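Fiber protein (Human adenovirus 16, PDB 3CNC) probably forms the trimeric knob at the tip of the viral fibre, through which the virus attaches to a host-cell receptor, with CD46 a likely candidate. Local coordinates at residues N28-G33 with L111-N116; G61-G66 with S214-D219; G129-T134 with M183-N188. All blocks are in the same frame, centred on the assembly; numbering follows the deposited sequence.

Interaction 1 (N28-G33 with L111-N116); sequences NTLWTG and LNFKDN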
ATOM      1  N   ASN A  28      -1.480   8.465 -17.949  1.00 50.24           N
ATOM      2  CA  ASN A  28      -1.221   7.236 -17.194  1.00 50.24           C
ATOM      3  C   ASN A  28      -1.965   7.328 -15.861  1.00 50.24           C
ATOM      4  O   ASN A  28      -1.819   6.486 -14.977  1.00 50.24           O
ATOM      5  CB  ASN A  28       0.277   7.069 -16.948  1.00 76.14           C
ATOM      6  CG  ASN A  28       0.841   8.149 -16.055  1.00 76.14           C
ATOM      7  OD1 ASN A  28       0.452   9.312 -16.150  1.00 76.14           O
ATOM      8  ND2 ASN A  28       1.771   7.776 -15.191  1.00 76.14           N
ATOM      9  N   THR A  29      -2.778   8.368 -15.732  1.00 49.24           N
ATOM     10  CA  THR A  29      -3.546   8.599 -14.521  1.00 49.24           C
ATOM     11  C   THR A  29      -4.996   8.880 -14.860  1.00 49.24           C
ATOM     12  O   THR A  29      -5.292   9.743 -15.688  1.00 49.24           O
ATOM     13  CB  THR A  29      -2.999   9.811 -13.736  1.00 47.00           C
ATOM     14  OG1 THR A  29      -1.643   9.561 -13.352  1.00 47.00           O
ATOM     15  CG2 THR A  29      -3.827  10.059 -12.496  1.00 47.00           C
ATOM     16  N   LEU A  30      -5.897   8.135 -14.226  1.00 45.47           N
ATOM     17  CA  LEU A  30      -7.330   8.324 -14.426  1.00 45.47           C
ATOM     18  C   LEU A  30      -7.844   8.750 -13.049  1.00 45.47           C
ATOM     19  O   LEU A  30      -7.711   7.999 -12.079  1.00 45.47           O
ATOM     20  CB  LEU A  30      -7.992   7.016 -14.875  1.00 39.59           C
ATOM     21  CG  LEU A  30      -9.472   7.122 -15.246  1.00 39.59           C
ATOM     22  CD1 LEU A  30      -9.646   8.067 -16.443  1.00 39.59           C
ATOM     23  CD2 LEU A  30     -10.026   5.745 -15.583  1.00 39.59           C
ATOM     24  N   TRP A  31      -8.407   9.955 -12.951  1.00 49.14           N
ATOM     25  CA  TRP A  31      -8.872  10.434 -11.649  1.00 49.14           C
ATOM     26  C   TRP A  31     -10.038  11.420 -11.662  1.00 49.14           C
ATOM     27  O   TRP A  31     -10.556  11.796 -12.711  1.00 49.14           O
ATOM     28  CB  TRP A  31      -7.687  11.061 -10.880  1.00 44.89           C
ATOM     29  CG  TRP A  31      -7.194  12.394 -11.433  1.00 44.89           C
ATOM     30  CD1 TRP A  31      -7.637  13.044 -12.560  1.00 44.89           C
ATOM     31  CD2 TRP A  31      -6.227  13.261 -10.832  1.00 44.89           C
ATOM     32  NE1 TRP A  31      -7.014  14.260 -12.687  1.00 44.89           N
ATOM     33  CE2 TRP A  31      -6.146  14.422 -11.639  1.00 44.89           C
ATOM     34  CE3 TRP A  31      -5.422  13.175  -9.686  1.00 44.89           C
ATOM     35  CZ2 TRP A  31      -5.291  15.497 -11.328  1.00 44.89           C
ATOM     36  CZ3 TRP A  31      -4.569  14.244  -9.378  1.00 44.89           C
ATOM     37  CH2 TRP A  31      -4.515  15.389 -10.197  1.00 44.89           C
ATOM     38  N   THR A  32     -10.433  11.832 -10.463  1.00 53.70           N
ATOM     39  CA  THR A  32     -11.515  12.784 -10.264  1.00 53.70           C
ATOM     40  C   THR A  32     -10.934  14.186 -10.166  1.00 53.70           C
ATOM     41  O   THR A  32     -11.668  15.159  -9.999  1.00 53.70           O
ATOM     42  CB  THR A  32     -12.230  12.522  -8.937  1.00 40.43           C
ATOM     43  OG1 THR A  32     -11.256  12.482  -7.879  1.00 40.43           O
ATOM     44  CG2 THR A  32     -12.983  11.223  -8.984  1.00 40.43           C
ATOM     45  N   GLY A  33      -9.612  14.278 -10.272  1.00 46.12           N
ATOM     46  CA  GLY A  33      -8.938  15.554 -10.121  1.00 46.12           C
ATOM     47  C   GLY A  33      -8.610  15.652  -8.638  1.00 46.12           C
ATOM     48  O   GLY A  33      -9.183  14.907  -7.839  1.00 46.12           O
ATOM     49  N   LEU A 111     -14.705  10.258 -14.964  1.00 46.25           N
ATOM     50  CA  LEU A 111     -13.310  10.466 -14.602  1.00 46.25           C
ATOM     51  C   LEU A 111     -12.605  10.922 -15.868  1.00 46.25           C
ATOM     52  O   LEU A 111     -13.184  10.874 -16.947  1.00 46.25           O
ATOM     53  CB  LEU A 111     -12.684   9.147 -14.128  1.00 49.82           C
ATOM     54  CG  LEU A 111     -13.286   8.426 -12.917  1.00 49.82           C
ATOM     55  CD1 LEU A 111     -12.753   6.996 -12.872  1.00 49.82           C
ATOM     56  CD2 LEU A 111     -12.949   9.173 -11.623  1.00 49.82           C
ATOM     57  N   ASN A 112     -11.364  11.378 -15.741  1.00 46.94           N
ATOM     58  CA  ASN A 112     -10.607  11.779 -16.912  1.00 46.94           C
ATOM     59  C   ASN A 112      -9.121  11.801 -16.579  1.00 46.94           C
ATOM     60  O   ASN A 112      -8.740  11.505 -15.449  1.00 46.94           O
ATOM     61  CB  ASN A 112     -11.077  13.137 -17.425  1.00 53.96           C
ATOM     62  CG  ASN A 112     -10.996  13.238 -18.937  1.00 53.96           C
ATOM     63  OD1 ASN A 112      -9.923  13.100 -19.526  1.00 53.96           O
ATOM     64  ND2 ASN A 112     -12.135  13.477 -19.575  1.00 53.96           N
ATOM     65  N   PHE A 113      -8.282  12.138 -17.550  1.00 47.67           N
ATOM     66  CA  PHE A 113      -6.840  12.141 -17.335  1.00 47.67           C
ATOM     67  C   PHE A 113      -6.347  13.285 -16.480  1.00 47.67           C
ATOM     68  O   PHE A 113      -7.077  14.232 -16.205  1.00 47.67           O
ATOM     69  CB  PHE A 113      -6.112  12.156 -18.678  1.00 58.27           C
ATOM     70  CG  PHE A 113      -6.397  10.957 -19.523  1.00 58.27           C
ATOM     71  CD1 PHE A 113      -6.614  11.088 -20.890  1.00 58.27           C
ATOM     72  CD2 PHE A 113      -6.468   9.690 -18.951  1.00 58.27           C
ATOM     73  CE1 PHE A 113      -6.905   9.975 -21.674  1.00 58.27           C
ATOM     74  CE2 PHE A 113      -6.757   8.572 -19.728  1.00 58.27           C
ATOM     75  CZ  PHE A 113      -6.977   8.715 -21.091  1.00 58.27           C
ATOM     76  N   LYS A 114      -5.096  13.186 -16.060  1.00 54.81           N
ATOM     77  CA  LYS A 114      -4.499  14.208 -15.235  1.00 54.81           C
ATOM     78  C   LYS A 114      -4.017  15.381 -16.068  1.00 54.81           C
ATOM     79  O   LYS A 114      -3.271  15.219 -17.033  1.00 54.81           O
ATOM     80  CB  LYS A 114      -3.322  13.634 -14.447  1.00 45.06           C
ATOM     81  CG  LYS A 114      -2.486  14.679 -13.748  1.00 45.06           C
ATOM     82  CD  LYS A 114      -1.380  14.025 -12.954  1.00 45.06           C
ATOM     83  CE  LYS A 114      -0.333  15.043 -12.487  1.00 45.06           C
ATOM     84  NZ  LYS A 114      -0.868  16.021 -11.484  1.00 45.06           N
ATOM     85  N   ASP A 115      -4.475  16.566 -15.689  1.00 57.82           N
ATOM     86  CA  ASP A 115      -4.081  17.807 -16.336  1.00 57.82           C
ATOM     87  C   ASP A 115      -3.749  18.693 -15.140  1.00 57.82           C
ATOM     88  O   ASP A 115      -4.580  19.474 -14.674  1.00 57.82           O
ATOM     89  CB  ASP A 115      -5.241  18.391 -17.141  1.00 70.87           C
ATOM     90  CG  ASP A 115      -4.798  19.505 -18.066  1.00 70.87           C
ATOM     91  OD1 ASP A 115      -5.632  19.990 -18.860  1.00 70.87           O
ATOM     92  OD2 ASP A 115      -3.612  19.890 -18.002  1.00 70.87           O
ATOM     93  N   ASN A 116      -2.535  18.527 -14.629  1.00 60.40           N
ATOM     94  CA  ASN A 116      -2.086  19.265 -13.460  1.00 60.40           C
ATOM     95  C   ASN A 116      -2.911  18.798 -12.274  1.00 60.40           C
ATOM     96  O   ASN A 116      -2.901  17.615 -11.963  1.00 60.40           O
ATOM     97  CB  ASN A 116      -2.232  20.764 -13.699  1.00 69.44           C
ATOM     98  CG  ASN A 116      -1.143  21.298 -14.598  1.00 69.44           C
ATOM     99  OD1 ASN A 116      -1.348  22.252 -15.349  1.00 69.44           O
ATOM    100  ND2 ASN A 116       0.036  20.685 -14.521  1.00 69.44           N
TER
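A chi1 of 71° sets the W31 indole between its own backbone N and carbonyl carbon, and K114, with CG anti to its backbone N (170°), sends its chain across to the ring, extended until it bends at its last torsion. The lysine thus crosses the indole obliquely, CB over one face toward the rim and CG 3.8 Å from W31 CZ2. T29 CG2 shares that face, and G33 CA lies against the opposite one. At the ring edge, N116 O comes within 3.3 Å of W31 CZ2 and also accepts a bond from K114 NZ (2.6 Å). The backbones pair antiparallel at W31 and N112, through W31 N to N112 O (3.0 Å) and N112 N to W31 O (3.2 Å). The strand directions are nevertheless 109° apart, so the pairing is brief. Beyond it, L30 and L111 cross at about a right angle, L30 CG to L111 CB 4.0 Å, while T29 O lies in the plane of the F113 ring at its edge, 3.5 Å from F113 CD2. W31 NE1 donates to N118 O. K114 NZ also forms a salt bridge with D219 of the second subunit, and T29 OG1 bonds to G62 N there. K114 is probably held charged, its apolar chain packing on the tryptophan while the ammonium turns to N116 O and the neighbouring carboxylate.

Interaction 2 (G61-G66 with S214-D219); sequences GGLING and SYIRED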
ATOM      1  N   GLY A  61       2.629  -0.605 -14.692  1.00 56.76           N
ATOM      2  CA  GLY A  61       2.946  -1.908 -15.238  1.00 56.76           C
ATOM      3  C   GLY A  61       1.659  -2.708 -15.340  1.00 56.76           C
ATOM      4  O   GLY A  61       0.653  -2.196 -15.831  1.00 56.76           O
ATOM      5  N   GLY A  62       1.680  -3.952 -14.862  1.00 44.96           N
ATOM      6  CA  GLY A  62       0.488  -4.777 -14.920  1.00 44.96           C
ATOM      7  C   GLY A  62      -0.520  -4.467 -13.825  1.00 44.96           C
ATOM      8  O   GLY A  62      -1.586  -5.079 -13.769  1.00 44.96           O
ATOM      9  N   LEU A  63      -0.185  -3.515 -12.954  1.00 48.49           N
ATOM     10  CA  LEU A  63      -1.061  -3.125 -11.849  1.00 48.49           C
ATOM     11  C   LEU A  63      -1.612  -1.709 -11.977  1.00 48.49           C
ATOM     12  O   LEU A  63      -1.124  -0.894 -12.757  1.00 48.49           O
ATOM     13  CB  LEU A  63      -0.307  -3.179 -10.514  1.00 37.93           C
ATOM     14  CG  LEU A  63       0.286  -4.478  -9.971  1.00 37.93           C
ATOM     15  CD1 LEU A  63       1.076  -4.195  -8.696  1.00 37.93           C
ATOM     16  CD2 LEU A  63      -0.856  -5.473  -9.694  1.00 37.93           C
ATOM     17  N   ILE A  64      -2.658  -1.443 -11.208  1.00 43.79           N
ATOM     18  CA  ILE A  64      -3.228  -0.106 -11.116  1.00 43.79           C
ATOM     19  C   ILE A  64      -2.958   0.235  -9.652  1.00 43.79           C
ATOM     20  O   ILE A  64      -3.242  -0.577  -8.769  1.00 43.79           O
ATOM     21  CB  ILE A  64      -4.772  -0.058 -11.301  1.00 43.56           C
ATOM     22  CG1 ILE A  64      -5.163  -0.251 -12.768  1.00 43.56           C
ATOM     23  CG2 ILE A  64      -5.306   1.287 -10.780  1.00 43.56           C
ATOM     24  CD1 ILE A  64      -4.680   0.836 -13.697  1.00 43.56           C
ATOM     25  N   ASN A  65      -2.358   1.393  -9.398  1.00 40.77           N
ATOM     26  CA  ASN A  65      -2.147   1.840  -8.023  1.00 40.77           C
ATOM     27  C   ASN A  65      -3.317   2.792  -7.741  1.00 40.77           C
ATOM     28  O   ASN A  65      -3.464   3.818  -8.422  1.00 40.77           O
ATOM     29  CB  ASN A  65      -0.829   2.596  -7.884  1.00 69.75           C
ATOM     30  CG  ASN A  65       0.351   1.676  -7.693  1.00 69.75           C
ATOM     31  OD1 ASN A  65       1.488   2.134  -7.653  1.00 69.75           O
ATOM     32  ND2 ASN A  65       0.094   0.371  -7.566  1.00 69.75           N
ATOM     33  N   GLY A  66      -4.148   2.453  -6.759  1.00 41.00           N
ATOM     34  CA  GLY A  66      -5.301   3.290  -6.457  1.00 41.00           C
ATOM     35  C   GLY A  66      -5.256   4.092  -5.172  1.00 41.00           C
ATOM     36  O   GLY A  66      -4.643   3.679  -4.187  1.00 41.00           O
ATOM     37  N   SER A 214      -4.197  -1.945  -4.734  1.00 43.57           N
ATOM     38  CA  SER A 214      -3.740  -2.257  -6.097  1.00 43.57           C
ATOM     39  C   SER A 214      -4.517  -3.449  -6.650  1.00 43.57           C
ATOM     40  O   SER A 214      -5.035  -4.257  -5.882  1.00 43.57           O
ATOM     41  CB  SER A 214      -2.249  -2.601  -6.115  1.00 54.35           C
ATOM     42  OG  SER A 214      -1.463  -1.451  -5.903  1.00 54.35           O
ATOM     43  N   TYR A 215      -4.595  -3.552  -7.972  1.00 44.58           N
ATOM     44  CA  TYR A 215      -5.288  -4.669  -8.596  1.00 44.58           C
ATOM     45  C   TYR A 215      -4.729  -4.955  -9.993  1.00 44.58           C
ATOM     46  O   TYR A 215      -4.178  -4.058 -10.623  1.00 44.58           O
ATOM     47  CB  TYR A 215      -6.804  -4.392  -8.645  1.00 38.97           C
ATOM     48  CG  TYR A 215      -7.232  -3.190  -9.466  1.00 38.97           C
ATOM     49  CD1 TYR A 215      -7.260  -3.244 -10.858  1.00 38.97           C
ATOM     50  CD2 TYR A 215      -7.654  -2.008  -8.844  1.00 38.97           C
ATOM     51  CE1 TYR A 215      -7.707  -2.161 -11.612  1.00 38.97           C
ATOM     52  CE2 TYR A 215      -8.100  -0.910  -9.591  1.00 38.97           C
ATOM     53  CZ  TYR A 215      -8.132  -0.995 -10.967  1.00 38.97           C
ATOM     54  OH  TYR A 215      -8.632   0.053 -11.707  1.00 38.97           O
ATOM     55  N   ILE A 216      -4.843  -6.203 -10.454  1.00 45.40           N
ATOM     56  CA  ILE A 216      -4.356  -6.591 -11.787  1.00 45.40           C
ATOM     57  C   ILE A 216      -5.235  -5.858 -12.794  1.00 45.40           C
ATOM     58  O   ILE A 216      -6.467  -5.915 -12.703  1.00 45.40           O
ATOM     59  CB  ILE A 216      -4.506  -8.121 -12.063  1.00 47.68           C
ATOM     60  CG1 ILE A 216      -3.926  -8.958 -10.909  1.00 47.68           C
ATOM     61  CG2 ILE A 216      -3.829  -8.471 -13.376  1.00 47.68           C
ATOM     62  CD1 ILE A 216      -2.561  -8.576 -10.513  1.00 47.68           C
ATOM     63  N   ARG A 217      -4.625  -5.201 -13.771  1.00 42.70           N
ATOM     64  CA  ARG A 217      -5.415  -4.439 -14.725  1.00 42.70           C
ATOM     65  C   ARG A 217      -5.753  -5.105 -16.044  1.00 42.70           C
ATOM     66  O   ARG A 217      -5.055  -5.999 -16.515  1.00 42.70           O
ATOM     67  CB  ARG A 217      -4.740  -3.086 -14.992  1.00 45.65           C
ATOM     68  CG  ARG A 217      -3.499  -3.119 -15.866  1.00 45.65           C
ATOM     69  CD  ARG A 217      -2.900  -1.717 -15.996  1.00 45.65           C
ATOM     70  NE  ARG A 217      -1.743  -1.717 -16.878  1.00 45.65           N
ATOM     71  CZ  ARG A 217      -1.813  -1.652 -18.203  1.00 45.65           C
ATOM     72  NH1 ARG A 217      -2.999  -1.563 -18.807  1.00 45.65           N
ATOM     73  NH2 ARG A 217      -0.702  -1.716 -18.930  1.00 45.65           N
ATOM     74  N   GLU A 218      -6.847  -4.656 -16.643  1.00 47.50           N
ATOM     75  CA  GLU A 218      -7.291  -5.173 -17.927  1.00 47.50           C
ATOM     76  C   GLU A 218      -6.328  -4.637 -18.994  1.00 47.50           C
ATOM     77  O   GLU A 218      -5.700  -3.604 -18.790  1.00 47.50           O
ATOM     78  CB  GLU A 218      -8.715  -4.686 -18.201  1.00 49.92           C
ATOM     79  CG  GLU A 218      -9.235  -4.983 -19.581  1.00 49.92           C
ATOM     80  CD  GLU A 218     -10.015  -6.278 -19.663  1.00 49.92           C
ATOM     81  OE1 GLU A 218     -10.170  -6.959 -18.617  1.00 49.92           O
ATOM     82  OE2 GLU A 218     -10.484  -6.608 -20.787  1.00 49.92           O
ATOM     83  N   ASP A 219      -6.203  -5.339 -20.116  1.00 58.15           N
ATOM     84  CA  ASP A 219      -5.324  -4.881 -21.191  1.00 58.15           C
ATOM     85  C   ASP A 219      -5.972  -3.674 -21.861  1.00 58.15           C
ATOM     86  O   ASP A 219      -7.182  -3.461 -21.731  1.00 58.15           O
ATOM     87  CB  ASP A 219      -5.113  -5.990 -22.223  1.00 65.24           C
ATOM     88  CG  ASP A 219      -4.436  -7.214 -21.630  1.00 65.24           C
ATOM     89  OD1 ASP A 219      -4.779  -8.345 -22.046  1.00 65.24           O
ATOM     90  OD2 ASP A 219      -3.560  -7.042 -20.756  1.00 65.24           O
TER
HETATM   91  O   HOH W   1      -2.312  -6.656 -16.008  1.00 61.48           O
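A β-hairpin turn at G61-G62, with the strand that leaves it, receives the last strand of the knob, and R217 marks where that strand gives way to loop. Its NE donates to G61 O at 2.7 Å, nearly straight at 168°, with the oxygen in the guanidinium plane. Its backbone N reaches G62 O at 3.0 Å. That carbonyl takes a second donor, a water 2.8 Å from G62 O that also bonds R217 O. Inside the sheet, strands 63-72 and 211-216 run antiparallel, I64 and Y215 forming a hydrogen-bonded pair in which I64 N to Y215 O is 3.1 Å and the return bond is weak. Strand 211-216 is the outermost of its sheet within the chain. Chi1 of 62° lays the Y215 ring beside I64, its partner on the adjacent strand, and I64 CB sits over the ring face, 3.7 Å from the centroid, in a CH-pi contact. I64 CG1 in turn touches R217 CB at 3.6 Å. L63 and I216 instead meet at their ends, L63 CD2 to I216 CD1 3.6 Å. The remaining guanidinium nitrogens bond elsewhere: NH1 to G129 O, and NH2 in a salt bridge to E26 of the third subunit.

Interaction 3 (G129-T134 with M183-N188); sequences GFMPST and MAYAMN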
ATOM      1  N   GLY A 129      -7.669   0.275 -20.236  1.00 45.42           N
ATOM      2  CA  GLY A 129      -6.471  -0.135 -19.536  1.00 45.42           C
ATOM      3  C   GLY A 129      -6.451   0.156 -18.045  1.00 45.42           C
ATOM      4  O   GLY A 129      -5.539  -0.290 -17.346  1.00 45.42           O
ATOM      5  N   PHE A 130      -7.436   0.905 -17.548  1.00 46.52           N
ATOM      6  CA  PHE A 130      -7.503   1.243 -16.123  1.00 46.52           C
ATOM      7  C   PHE A 130      -8.468   0.349 -15.358  1.00 46.52           C
ATOM      8  O   PHE A 130      -8.528   0.400 -14.130  1.00 46.52           O
ATOM      9  CB  PHE A 130      -7.957   2.697 -15.929  1.00 43.35           C
ATOM     10  CG  PHE A 130      -6.945   3.715 -16.355  1.00 43.35           C
ATOM     11  CD1 PHE A 130      -6.976   4.254 -17.637  1.00 43.35           C
ATOM     12  CD2 PHE A 130      -5.951   4.134 -15.471  1.00 43.35           C
ATOM     13  CE1 PHE A 130      -6.014   5.211 -18.038  1.00 43.35           C
ATOM     14  CE2 PHE A 130      -4.995   5.077 -15.850  1.00 43.35           C
ATOM     15  CZ  PHE A 130      -5.024   5.619 -17.136  1.00 43.35           C
ATOM     16  N   MET A 131      -9.231  -0.457 -16.087  1.00 43.42           N
ATOM     17  CA  MET A 131     -10.224  -1.335 -15.477  1.00 43.42           C
ATOM     18  C   MET A 131      -9.664  -2.566 -14.784  1.00 43.42           C
ATOM     19  O   MET A 131      -8.569  -3.037 -15.093  1.00 43.42           O
ATOM     20  CB  MET A 131     -11.224  -1.804 -16.538  1.00 48.24           C
ATOM     21  CG  MET A 131     -11.959  -0.683 -17.229  1.00 48.24           C
ATOM     22  SD  MET A 131     -12.955   0.245 -16.060  1.00 48.24           S
ATOM     23  CE  MET A 131     -11.855   1.641 -15.728  1.00 48.24           C
ATOM     24  N   PRO A 132     -10.422  -3.109 -13.823  1.00 42.60           N
ATOM     25  CA  PRO A 132      -9.949  -4.310 -13.124  1.00 42.60           C
ATOM     26  C   PRO A 132     -10.026  -5.440 -14.146  1.00 42.60           C
ATOM     27  O   PRO A 132     -11.001  -5.535 -14.877  1.00 42.60           O
ATOM     28  CB  PRO A 132     -10.975  -4.493 -12.001  1.00 50.73           C
ATOM     29  CG  PRO A 132     -11.558  -3.111 -11.820  1.00 50.73           C
ATOM     30  CD  PRO A 132     -11.677  -2.614 -13.238  1.00 50.73           C
ATOM     31  N   SER A 133      -8.999  -6.282 -14.208  1.00 43.19           N
ATOM     32  CA  SER A 133      -8.966  -7.400 -15.155  1.00 43.19           C
ATOM     33  C   SER A 133     -10.110  -8.417 -15.009  1.00 43.19           C
ATOM     34  O   SER A 133     -10.381  -8.901 -13.909  1.00 43.19           O
ATOM     35  CB  SER A 133      -7.632  -8.153 -15.014  1.00 49.02           C
ATOM     36  OG  SER A 133      -7.693  -9.428 -15.643  1.00 49.02           O
ATOM     37  N   THR A 134     -10.765  -8.757 -16.117  1.00 47.48           N
ATOM     38  CA  THR A 134     -11.824  -9.762 -16.052  1.00 47.48           C
ATOM     39  C   THR A 134     -11.227 -11.189 -15.969  1.00 47.48           C
ATOM     40  O   THR A 134     -11.935 -12.149 -15.658  1.00 47.48           O
ATOM     41  CB  THR A 134     -12.791  -9.663 -17.257  1.00 54.64           C
ATOM     42  OG1 THR A 134     -12.058  -9.708 -18.485  1.00 54.64           O
ATOM     43  CG2 THR A 134     -13.582  -8.360 -17.191  1.00 54.64           C
ATOM     44  N   MET A 183     -22.853  -2.554 -19.390  1.00 57.65           N
ATOM     45  CA  MET A 183     -21.813  -2.553 -18.368  1.00 57.65           C
ATOM     46  C   MET A 183     -20.736  -3.596 -18.627  1.00 57.65           C
ATOM     47  O   MET A 183     -21.049  -4.744 -18.910  1.00 57.65           O
ATOM     48  CB  MET A 183     -22.458  -2.800 -17.010  1.00 53.49           C
ATOM     49  CG  MET A 183     -21.547  -2.596 -15.838  1.00 53.49           C
ATOM     50  SD  MET A 183     -22.529  -2.694 -14.353  1.00 53.49           S
ATOM     51  CE  MET A 183     -21.354  -3.331 -13.151  1.00 53.49           C
ATOM     52  N   ALA A 184     -19.471  -3.193 -18.515  1.00 54.93           N
ATOM     53  CA  ALA A 184     -18.342  -4.094 -18.747  1.00 54.93           C
ATOM     54  C   ALA A 184     -17.452  -4.288 -17.518  1.00 54.93           C
ATOM     55  O   ALA A 184     -16.781  -5.319 -17.386  1.00 54.93           O
ATOM     56  CB  ALA A 184     -17.505  -3.578 -19.915  1.00 60.44           C
ATOM     57  N   TYR A 185     -17.438  -3.307 -16.617  1.00 51.51           N
ATOM     58  CA  TYR A 185     -16.608  -3.405 -15.418  1.00 51.51           C
ATOM     59  C   TYR A 185     -17.282  -2.829 -14.203  1.00 51.51           C
ATOM     60  O   TYR A 185     -18.163  -1.979 -14.318  1.00 51.51           O
ATOM     61  CB  TYR A 185     -15.285  -2.676 -15.620  1.00 48.97           C
ATOM     62  CG  TYR A 185     -14.585  -3.075 -16.885  1.00 48.97           C
ATOM     63  CD1 TYR A 185     -14.820  -2.391 -18.076  1.00 48.97           C
ATOM     64  CD2 TYR A 185     -13.738  -4.182 -16.909  1.00 48.97           C
ATOM     65  CE1 TYR A 185     -14.231  -2.803 -19.262  1.00 48.97           C
ATOM     66  CE2 TYR A 185     -13.144  -4.607 -18.094  1.00 48.97           C
ATOM     67  CZ  TYR A 185     -13.395  -3.915 -19.265  1.00 48.97           C
ATOM     68  OH  TYR A 185     -12.815  -4.335 -20.437  1.00 48.97           O
ATOM     69  N   ALA A 186     -16.852  -3.287 -13.033  1.00 47.57           N
ATOM     70  CA  ALA A 186     -17.410  -2.798 -11.786  1.00 47.57           C
ATOM     71  C   ALA A 186     -16.324  -2.636 -10.743  1.00 47.57           C
ATOM     72  O   ALA A 186     -15.374  -3.420 -10.690  1.00 47.57           O
ATOM     73  CB  ALA A 186     -18.496  -3.757 -11.259  1.00 28.22           C
ATOM     74  N   MET A 187     -16.490  -1.620  -9.902  1.00 50.14           N
ATOM     75  CA  MET A 187     -15.554  -1.340  -8.819  1.00 50.14           C
ATOM     76  C   MET A 187     -16.352  -0.733  -7.669  1.00 50.14           C
ATOM     77  O   MET A 187     -16.788   0.407  -7.753  1.00 50.14           O
ATOM     78  CB  MET A 187     -14.476  -0.368  -9.302  1.00 57.73           C
ATOM     79  CG  MET A 187     -13.363  -0.118  -8.297  1.00 57.73           C
ATOM     80  SD  MET A 187     -11.936   0.681  -9.076  1.00 57.73           S
ATOM     81  CE  MET A 187     -12.257   2.334  -8.755  1.00 57.73           C
ATOM     82  N   ASN A 188     -16.556  -1.493  -6.602  1.00 58.99           N
ATOM     83  CA  ASN A 188     -17.326  -0.991  -5.468  1.00 58.99           C
ATOM     84  C   ASN A 188     -16.515  -0.837  -4.199  1.00 58.99           C
ATOM     85  O   ASN A 188     -15.661  -1.669  -3.884  1.00 58.99           O
ATOM     86  CB  ASN A 188     -18.523  -1.902  -5.175  1.00 52.81           C
ATOM     87  CG  ASN A 188     -19.457  -2.012  -6.351  1.00 52.81           C
ATOM     88  OD1 ASN A 188     -19.429  -1.178  -7.253  1.00 52.81           O
ATOM     89  ND2 ASN A 188     -20.302  -3.034  -6.347  1.00 52.81           N
TER
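M131 lies across the Y185 ring at about a right angle to the tyrosine side chain, covering one face with its methylene groups. CG stands 3.6 Å from the ring centroid and only 17° off the normal, a CH-pi contact, and M131 CB lies 3.5 Å from Y185 CD2. A bend at chi2 (-63°) turns the sulfur back toward the root of the tyrosine. SD therefore views the ring obliquely, 4.4 Å from its centroid, and approaches Y185 CB at 3.8 Å. T134 also crosses the tyrosine at roughly a right angle, its CG2 3.9 Å from Y185 CE2. Between these two residues P132 passes the base of the side chain, CD 4.3 Å from Y185 CB, and rests CG 4.0 Å from A186 O. The contact between the segments is thus carried by apolar packing, while polar groups find partners nearby: N175 bonds both P132 O and A186 N, and Y185 OH makes a weak hydrogen bond to E218. A184 and Y185 together face F94, a classic β bulge near the start of strand 185-194. What results is a Met-aromatic contact, here joining a long loop to the four-stranded sheet of the knob's antiparallel β-sandwich.

Overall arrangement
The loop holding F130 is where the three contacts come together. Interactions 2 and 3 are the nearest, centres about 10 Å apart: M131 O accepts from E218 N (2.8 Å), and P132 CA packs on Y215 CE1 (3.5 Å). Interaction 3 lies about 17 Å from interaction 1, centre to centre, yet F130 touches it, F130 CE2 to L30 N 3.6 Å and F130 CE1 to F113 CE2 3.8 Å. Interactions 1 and 2 belong to the same sheet but do not touch within a chain, their nearest atoms being about 6 Å apart. The trimer brings them together: residues of interaction 1 bond to those of interaction 2 on a neighbouring subunit.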